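Local coordinates for 3-hydroxyadipyl-CoA dehydrogenase (Escherichia coli, PDB 3MOG), which catalyses the NAD-dependent oxidation of 3-hydroxyadipyl-CoA to 3-oxoadipyl-CoA in the bacterial breakdown of phenylacetate, at residues C[88-93]-C[116-121]; C[11-16]-C[33-38]. All blocks are in the same frame, centred on the assembly; numbering follows the deposited sequence.

In the fold
Contacts 1 and 2 both lie at the C-terminal ends of parallel strands in the NAD-binding Rossmann domain. They share one sheet, and their centres are about 11 Å apart. Contact 1 joins strands 87-90 and 115-118; contact 2 joins the end of strand 8-11 to that of strand 31-34. They meet where strand 8-11 runs beside strand 87-90, and the Asn119 amide packs on Met16. Contact 1 is almost wholly buried, with three parallel bridges and a threonine-glutamate bond. Contact 2 is buried in its strand part but partly exposed at Ser13 and Asp35, with one bridge and one serine-aspartate bond.

Contact 1. Residues C[88-93]-C[116-121]; sequences VIEAAS and LTTNTS
Val88-Glu90 and Leu116-Thr118 run parallel, their axes 4.4 Å apart at closest approach and 26° from alignment, as neighbouring strands of a Rossmann-fold sheet. They are the two strands of a beta-alpha-beta unit whose crossover is helix 96-109. The backbone bonds alternate from one strand to the other: Thr117 N gives to Val88 O at 2.7 Å, Glu90 N to Thr117 O, and Asn119 N to Glu90 O, the last bond carrying the pairing one residue past the strand ends.

Side chains paired across the strands point the same way. Thr117 turns its hydroxyl in between its own backbone N and carbonyl carbon (chi1 66°), which brings OG1 to 2.8 Å from Val88 O as a second donor to that oxygen; the same OG1 touches Ile89 CG1 at 3.4 Å. On the other face Val88 CG2 lies 3.9 Å from Leu116 CD2, an apolar patch continued by Phe103 of helix 96-109 against Leu116.

Farther along this face the chemistry becomes polar. A bend at chi2 (-79°) turns the Glu90 carboxylate along the strand's direction, where OE1 meets Thr118 OG1. Ala92 N lies above the carboxylate plane near OE2, at a separation too short to be trusted in detail. Beyond the strands, Asn119 directs OD1 to the backbone N of Phe143, while its CB rests on Ala91 CB. Thr118 OG1 accepts from Thr120 N in an ST turn and donates to Glu90 OE1 at 2.7 Å, nearly in line with the C-O bond.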
ATOM      1  N   VAL C  88      26.633 -29.170   2.130  1.00 50.64           N
ATOM      2  CA  VAL C  88      26.114 -28.989   0.800  1.00 50.35           C
ATOM      3  C   VAL C  88      25.765 -27.519   0.626  1.00 51.00           C
ATOM      4  O   VAL C  88      25.080 -26.923   1.480  1.00 46.78           O
ATOM      5  CB  VAL C  88      24.859 -29.844   0.552  1.00 53.21           C
ATOM      6  CG1 VAL C  88      24.355 -29.627  -0.858  1.00 45.37           C
ATOM      7  CG2 VAL C  88      25.160 -31.312   0.767  1.00 49.60           C
ATOM      8  N   ILE C  89      26.254 -26.933  -0.467  1.00 46.28           N
ATOM      9  CA  ILE C  89      25.891 -25.570  -0.838  1.00 45.76           C
ATOM     10  C   ILE C  89      25.135 -25.613  -2.170  1.00 50.05           C
ATOM     11  O   ILE C  89      25.716 -25.892  -3.212  1.00 44.59           O
ATOM     12  CB  ILE C  89      27.120 -24.656  -0.948  1.00 43.59           C
ATOM     13  CG1 ILE C  89      27.925 -24.677   0.350  1.00 38.15           C
ATOM     14  CG2 ILE C  89      26.709 -23.214  -1.283  1.00 41.25           C
ATOM     15  CD1 ILE C  89      29.303 -24.050   0.218  1.00 38.12           C
ATOM     16  N   GLU C  90      23.843 -25.327  -2.111  1.00 48.23           N
ATOM     17  CA  GLU C  90      22.956 -25.375  -3.271  1.00 49.88           C
ATOM     18  C   GLU C  90      22.939 -24.031  -3.988  1.00 47.13           C
ATOM     19  O   GLU C  90      22.710 -23.002  -3.373  1.00 49.80           O
ATOM     20  CB  GLU C  90      21.540 -25.747  -2.799  1.00 47.80           C
ATOM     21  CG  GLU C  90      20.503 -25.881  -3.887  1.00 56.09           C
ATOM     22  CD  GLU C  90      19.969 -24.547  -4.391  1.00 58.04           C
ATOM     23  OE1 GLU C  90      19.663 -23.657  -3.563  1.00 55.73           O
ATOM     24  OE2 GLU C  90      19.880 -24.392  -5.623  1.00 61.85           O
ATOM     25  N   ALA C  91      23.149 -24.047  -5.298  1.00 49.06           N
ATOM     26  CA  ALA C  91      23.091 -22.836  -6.095  1.00 46.11           C
ATOM     27  C   ALA C  91      22.533 -23.126  -7.498  1.00 47.97           C
ATOM     28  O   ALA C  91      23.135 -22.760  -8.498  1.00 46.34           O
ATOM     29  CB  ALA C  91      24.475 -22.217  -6.183  1.00 45.05           C
ATOM     30  N   ALA C  92      21.395 -23.803  -7.567  1.00 55.17           N
ATOM     31  CA  ALA C  92      20.775 -24.123  -8.860  1.00 64.28           C
ATOM     32  C   ALA C  92      19.529 -23.259  -9.097  1.00 67.83           C
ATOM     33  O   ALA C  92      19.627 -22.027  -9.044  1.00 72.92           O
ATOM     34  CB  ALA C  92      20.468 -25.616  -8.963  1.00 59.58           C
ATOM     35  N   SER C  93      18.377 -23.885  -9.345  1.00 70.36           N
ATOM     36  CA  SER C  93      17.142 -23.147  -9.670  1.00 73.68           C
ATOM     37  C   SER C  93      16.660 -22.275  -8.518  1.00 73.44           C
ATOM     38  O   SER C  93      16.698 -22.699  -7.366  1.00 69.75           O
ATOM     39  CB  SER C  93      16.022 -24.102 -10.107  1.00 76.54           C
ATOM     40  OG  SER C  93      14.792 -23.422 -10.318  1.00 68.14           O
ATOM     41  N   LEU C 116      23.086 -28.204   5.340  1.00 49.30           N
ATOM     42  CA  LEU C 116      22.428 -28.081   4.050  1.00 50.59           C
ATOM     43  C   LEU C 116      22.158 -26.620   3.773  1.00 51.49           C
ATOM     44  O   LEU C 116      21.281 -26.011   4.370  1.00 53.62           O
ATOM     45  CB  LEU C 116      21.119 -28.880   4.018  1.00 52.35           C
ATOM     46  CG  LEU C 116      21.146 -30.401   4.158  1.00 53.06           C
ATOM     47  CD1 LEU C 116      19.723 -30.970   4.028  1.00 43.24           C
ATOM     48  CD2 LEU C 116      22.086 -31.018   3.141  1.00 50.43           C
ATOM     49  N   THR C 117      22.929 -26.031   2.879  1.00 51.67           N
ATOM     50  CA  THR C 117      22.802 -24.608   2.700  1.00 47.25           C
ATOM     51  C   THR C 117      22.426 -24.237   1.289  1.00 47.26           C
ATOM     52  O   THR C 117      22.589 -25.030   0.355  1.00 48.59           O
ATOM     53  CB  THR C 117      24.080 -23.869   3.115  1.00 50.07           C
ATOM     54  OG1 THR C 117      25.143 -24.212   2.227  1.00 51.84           O
ATOM     55  CG2 THR C 117      24.479 -24.235   4.533  1.00 44.22           C
ATOM     56  N   THR C 118      21.908 -23.025   1.145  1.00 46.97           N
ATOM     57  CA  THR C 118      21.591 -22.494  -0.167  1.00 43.69           C
ATOM     58  C   THR C 118      22.204 -21.110  -0.359  1.00 45.42           C
ATOM     59  O   THR C 118      22.322 -20.329   0.595  1.00 49.88           O
ATOM     60  CB  THR C 118      20.060 -22.466  -0.420  1.00 43.45           C
ATOM     61  OG1 THR C 118      19.788 -21.802  -1.659  1.00 41.16           O
ATOM     62  CG2 THR C 118      19.351 -21.766   0.685  1.00 42.88           C
ATOM     63  N   ASN C 119      22.606 -20.836  -1.596  1.00 40.54           N
ATOM     64  CA  ASN C 119      23.176 -19.551  -1.989  1.00 43.72           C
ATOM     65  C   ASN C 119      22.083 -18.546  -2.332  1.00 43.60           C
ATOM     66  O   ASN C 119      22.382 -17.432  -2.721  1.00 39.18           O
ATOM     67  CB  ASN C 119      24.132 -19.735  -3.193  1.00 40.97           C
ATOM     68  CG  ASN C 119      24.746 -18.410  -3.686  1.00 50.44           C
ATOM     69  OD1 ASN C 119      25.226 -17.596  -2.899  1.00 59.99           O
ATOM     70  ND2 ASN C 119      24.705 -18.191  -4.992  1.00 46.63           N
ATOM     71  N   THR C 120      20.816 -18.932  -2.192  1.00 46.45           N
ATOM     72  CA  THR C 120      19.726 -18.071  -2.675  1.00 53.41           C
ATOM     73  C   THR C 120      19.707 -16.673  -2.059  1.00 53.07           C
ATOM     74  O   THR C 120      20.074 -16.497  -0.894  1.00 55.25           O
ATOM     75  CB  THR C 120      18.327 -18.703  -2.517  1.00 53.07           C
ATOM     76  OG1 THR C 120      17.391 -17.931  -3.274  1.00 65.01           O
ATOM     77  CG2 THR C 120      17.874 -18.749  -1.068  1.00 49.64           C
ATOM     78  N   SER C 121      19.298 -15.699  -2.867  1.00 49.46           N
ATOM     79  CA  SER C 121      19.142 -14.313  -2.437  1.00 56.75           C
ATOM     80  C   SER C 121      17.679 -13.974  -2.202  1.00 62.10           C
ATOM     81  O   SER C 121      17.366 -12.951  -1.603  1.00 64.53           O
ATOM     82  CB  SER C 121      19.654 -13.366  -3.519  1.00 51.56           C
ATOM     83  OG  SER C 121      20.966 -13.687  -3.919  1.00 61.63           O
TER

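Contact 2. Residues C[11-16]-C[33-38]; sequences IGSGTM and LYDISA
Ile11 and Tyr34 form a parallel bridge, CA to CA 4.8 Å, just where strands 8-11 and 31-34 end. The two strands and helix 15-26 make the opening beta-alpha-beta unit of the Rossmann fold, and Gly12 and Gly14 fit its glycine-rich GxGxxG turn, consistent with NAD binding.

Gly12 N donates to Tyr34 O at 2.9 Å and almost straight (161°), while Tyr34 has a further backbone bond to Val10. At Gly12 the backbone angles would jam a side chain against the carbonyl oxygen of Ile11, and Leu33 CD1 packs on Gly12 O at 3.4 Å. Ile11 CG2 meets the Tyr34 ring at its edge, in the ring plane, 3.6 Å from CD1.

The carboxylate of Asp35 has a donor for each oxygen. OD1 takes a weak bond from Ile36 N within its own turn, and OD2 takes the hydroxyl of Ser13 from across the contact. Asp35 CG stands opposite its backbone N (chi1 -162°), a torsion that carries OD2 over to the glycine-rich turn. An alanine here has no carboxylate to offer, and the Ser13 hydroxyl is likely to be left to turn, without its bond across the contact. Just beyond, Ser37 OG caps Ala40 N at the start of helix 38-57, whose Ala40 also touches Ser13 and Asp35. Ser13 OG reaches Asp35 OD2 at 2.7 Å through the anti lone pair, the one facing away from OD1.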
ATOM      1  N   ILE C  11      25.979 -27.706  -5.396  1.00 49.86           N
ATOM      2  CA  ILE C  11      24.951 -28.104  -6.357  1.00 51.59           C
ATOM      3  C   ILE C  11      24.696 -26.990  -7.355  1.00 54.40           C
ATOM      4  O   ILE C  11      24.217 -25.912  -6.990  1.00 54.78           O
ATOM      5  CB  ILE C  11      23.633 -28.469  -5.671  1.00 52.47           C
ATOM      6  CG1 ILE C  11      23.853 -29.558  -4.626  1.00 57.39           C
ATOM      7  CG2 ILE C  11      22.580 -28.908  -6.714  1.00 52.22           C
ATOM      8  CD1 ILE C  11      22.560 -30.049  -3.987  1.00 61.27           C
ATOM      9  N   GLY C  12      25.020 -27.255  -8.615  1.00 57.27           N
ATOM     10  CA  GLY C  12      24.829 -26.284  -9.679  1.00 57.16           C
ATOM     11  C   GLY C  12      26.143 -26.002 -10.361  1.00 61.82           C
ATOM     12  O   GLY C  12      27.180 -25.967  -9.709  1.00 67.96           O
ATOM     13  N   SER C  13      26.091 -25.792 -11.675  1.00 62.65           N
ATOM     14  CA  SER C  13      27.279 -25.579 -12.496  1.00 60.52           C
ATOM     15  C   SER C  13      27.341 -24.183 -13.119  1.00 63.07           C
ATOM     16  O   SER C  13      28.211 -23.917 -13.955  1.00 65.71           O
ATOM     17  CB  SER C  13      27.342 -26.640 -13.604  1.00 63.75           C
ATOM     18  OG  SER C  13      26.239 -26.516 -14.493  1.00 61.12           O
ATOM     19  N   GLY C  14      26.425 -23.294 -12.722  1.00 63.16           N
ATOM     20  CA  GLY C  14      26.442 -21.897 -13.176  1.00 56.20           C
ATOM     21  C   GLY C  14      27.586 -21.085 -12.569  1.00 61.39           C
ATOM     22  O   GLY C  14      28.472 -21.646 -11.910  1.00 53.81           O
ATOM     23  N   THR C  15      27.563 -19.766 -12.775  1.00 58.02           N
ATOM     24  CA  THR C  15      28.645 -18.891 -12.297  1.00 60.52           C
ATOM     25  C   THR C  15      28.858 -19.019 -10.802  1.00 51.72           C
ATOM     26  O   THR C  15      29.994 -19.136 -10.349  1.00 55.30           O
ATOM     27  CB  THR C  15      28.403 -17.381 -12.600  1.00 57.95           C
ATOM     28  OG1 THR C  15      27.788 -17.224 -13.878  1.00 66.65           O
ATOM     29  CG2 THR C  15      29.726 -16.628 -12.591  1.00 63.04           C
ATOM     30  N   MET C  16      27.763 -18.990 -10.046  1.00 51.60           N
ATOM     31  CA  MET C  16      27.852 -19.039  -8.589  1.00 50.95           C
ATOM     32  C   MET C  16      28.339 -20.396  -8.089  1.00 48.28           C
ATOM     33  O   MET C  16      29.275 -20.448  -7.316  1.00 51.19           O
ATOM     34  CB  MET C  16      26.564 -18.553  -7.898  1.00 53.25           C
ATOM     35  CG  MET C  16      26.277 -17.020  -8.037  1.00 42.37           C
ATOM     36  SD  MET C  16      27.706 -15.911  -7.804  1.00 37.94           S
ATOM     37  CE  MET C  16      27.949 -16.103  -6.041  1.00 34.86           C
ATOM     38  N   LEU C  33      31.096 -31.516  -7.124  1.00 43.39           N
ATOM     39  CA  LEU C  33      30.319 -30.583  -7.926  1.00 43.27           C
ATOM     40  C   LEU C  33      29.203 -31.330  -8.680  1.00 51.37           C
ATOM     41  O   LEU C  33      29.471 -32.070  -9.622  1.00 52.12           O
ATOM     42  CB  LEU C  33      31.230 -29.818  -8.894  1.00 40.78           C
ATOM     43  CG  LEU C  33      30.657 -28.669  -9.746  1.00 46.54           C
ATOM     44  CD1 LEU C  33      30.090 -27.515  -8.898  1.00 43.56           C
ATOM     45  CD2 LEU C  33      31.747 -28.143 -10.657  1.00 42.64           C
ATOM     46  N   TYR C  34      27.961 -31.131  -8.248  1.00 51.82           N
ATOM     47  CA  TYR C  34      26.817 -31.886  -8.747  1.00 56.32           C
ATOM     48  C   TYR C  34      25.946 -31.111  -9.723  1.00 60.17           C
ATOM     49  O   TYR C  34      25.538 -29.983  -9.450  1.00 60.61           O
ATOM     50  CB  TYR C  34      25.945 -32.383  -7.580  1.00 57.41           C
ATOM     51  CG  TYR C  34      24.609 -32.978  -8.007  1.00 67.29           C
ATOM     52  CD1 TYR C  34      23.418 -32.261  -7.856  1.00 70.75           C
ATOM     53  CD2 TYR C  34      24.536 -34.256  -8.572  1.00 67.93           C
ATOM     54  CE1 TYR C  34      22.196 -32.796  -8.248  1.00 69.47           C
ATOM     55  CE2 TYR C  34      23.306 -34.803  -8.969  1.00 60.62           C
ATOM     56  CZ  TYR C  34      22.149 -34.067  -8.803  1.00 67.71           C
ATOM     57  OH  TYR C  34      20.941 -34.594  -9.195  1.00 72.14           O
ATOM     58  N   ASP C  35      25.664 -31.753 -10.855  1.00 63.14           N
ATOM     59  CA  ASP C  35      24.654 -31.334 -11.821  1.00 60.65           C
ATOM     60  C   ASP C  35      24.245 -32.592 -12.588  1.00 64.22           C
ATOM     61  O   ASP C  35      25.044 -33.533 -12.698  1.00 60.34           O
ATOM     62  CB  ASP C  35      25.222 -30.293 -12.786  1.00 62.81           C
ATOM     63  CG  ASP C  35      24.142 -29.508 -13.513  1.00 69.11           C
ATOM     64  OD1 ASP C  35      22.955 -29.904 -13.480  1.00 81.07           O
ATOM     65  OD2 ASP C  35      24.485 -28.477 -14.124  1.00 79.18           O
ATOM     66  N   ILE C  36      23.016 -32.611 -13.111  1.00 62.38           N
ATOM     67  CA  ILE C  36      22.533 -33.756 -13.901  1.00 66.97           C
ATOM     68  C   ILE C  36      23.186 -33.858 -15.290  1.00 71.40           C
ATOM     69  O   ILE C  36      23.287 -34.951 -15.851  1.00 77.64           O
ATOM     70  CB  ILE C  36      20.988 -33.786 -14.042  1.00 66.68           C
ATOM     71  CG1 ILE C  36      20.458 -32.434 -14.538  1.00 57.16           C
ATOM     72  CG2 ILE C  36      20.328 -34.208 -12.713  1.00 55.42           C
ATOM     73  CD1 ILE C  36      19.221 -32.539 -15.414  1.00 64.35           C
ATOM     74  N   SER C  37      23.626 -32.725 -15.831  1.00 73.42           N
ATOM     75  CA  SER C  37      24.294 -32.683 -17.131  1.00 69.97           C
ATOM     76  C   SER C  37      25.818 -32.757 -16.970  1.00 73.51           C
ATOM     77  O   SER C  37      26.430 -31.894 -16.322  1.00 75.74           O
ATOM     78  CB  SER C  37      23.889 -31.422 -17.897  1.00 66.57           C
ATOM     79  OG  SER C  37      24.700 -31.244 -19.041  1.00 74.88           O
ATOM     80  N   ALA C  38      26.417 -33.795 -17.558  1.00 71.77           N
ATOM     81  CA  ALA C  38      27.866 -34.011 -17.504  1.00 66.74           C
ATOM     82  C   ALA C  38      28.652 -33.028 -18.382  1.00 67.55           C
ATOM     83  O   ALA C  38      29.808 -32.710 -18.077  1.00 67.45           O
ATOM     84  CB  ALA C  38      28.210 -35.461 -17.869  1.00 64.84           C
TER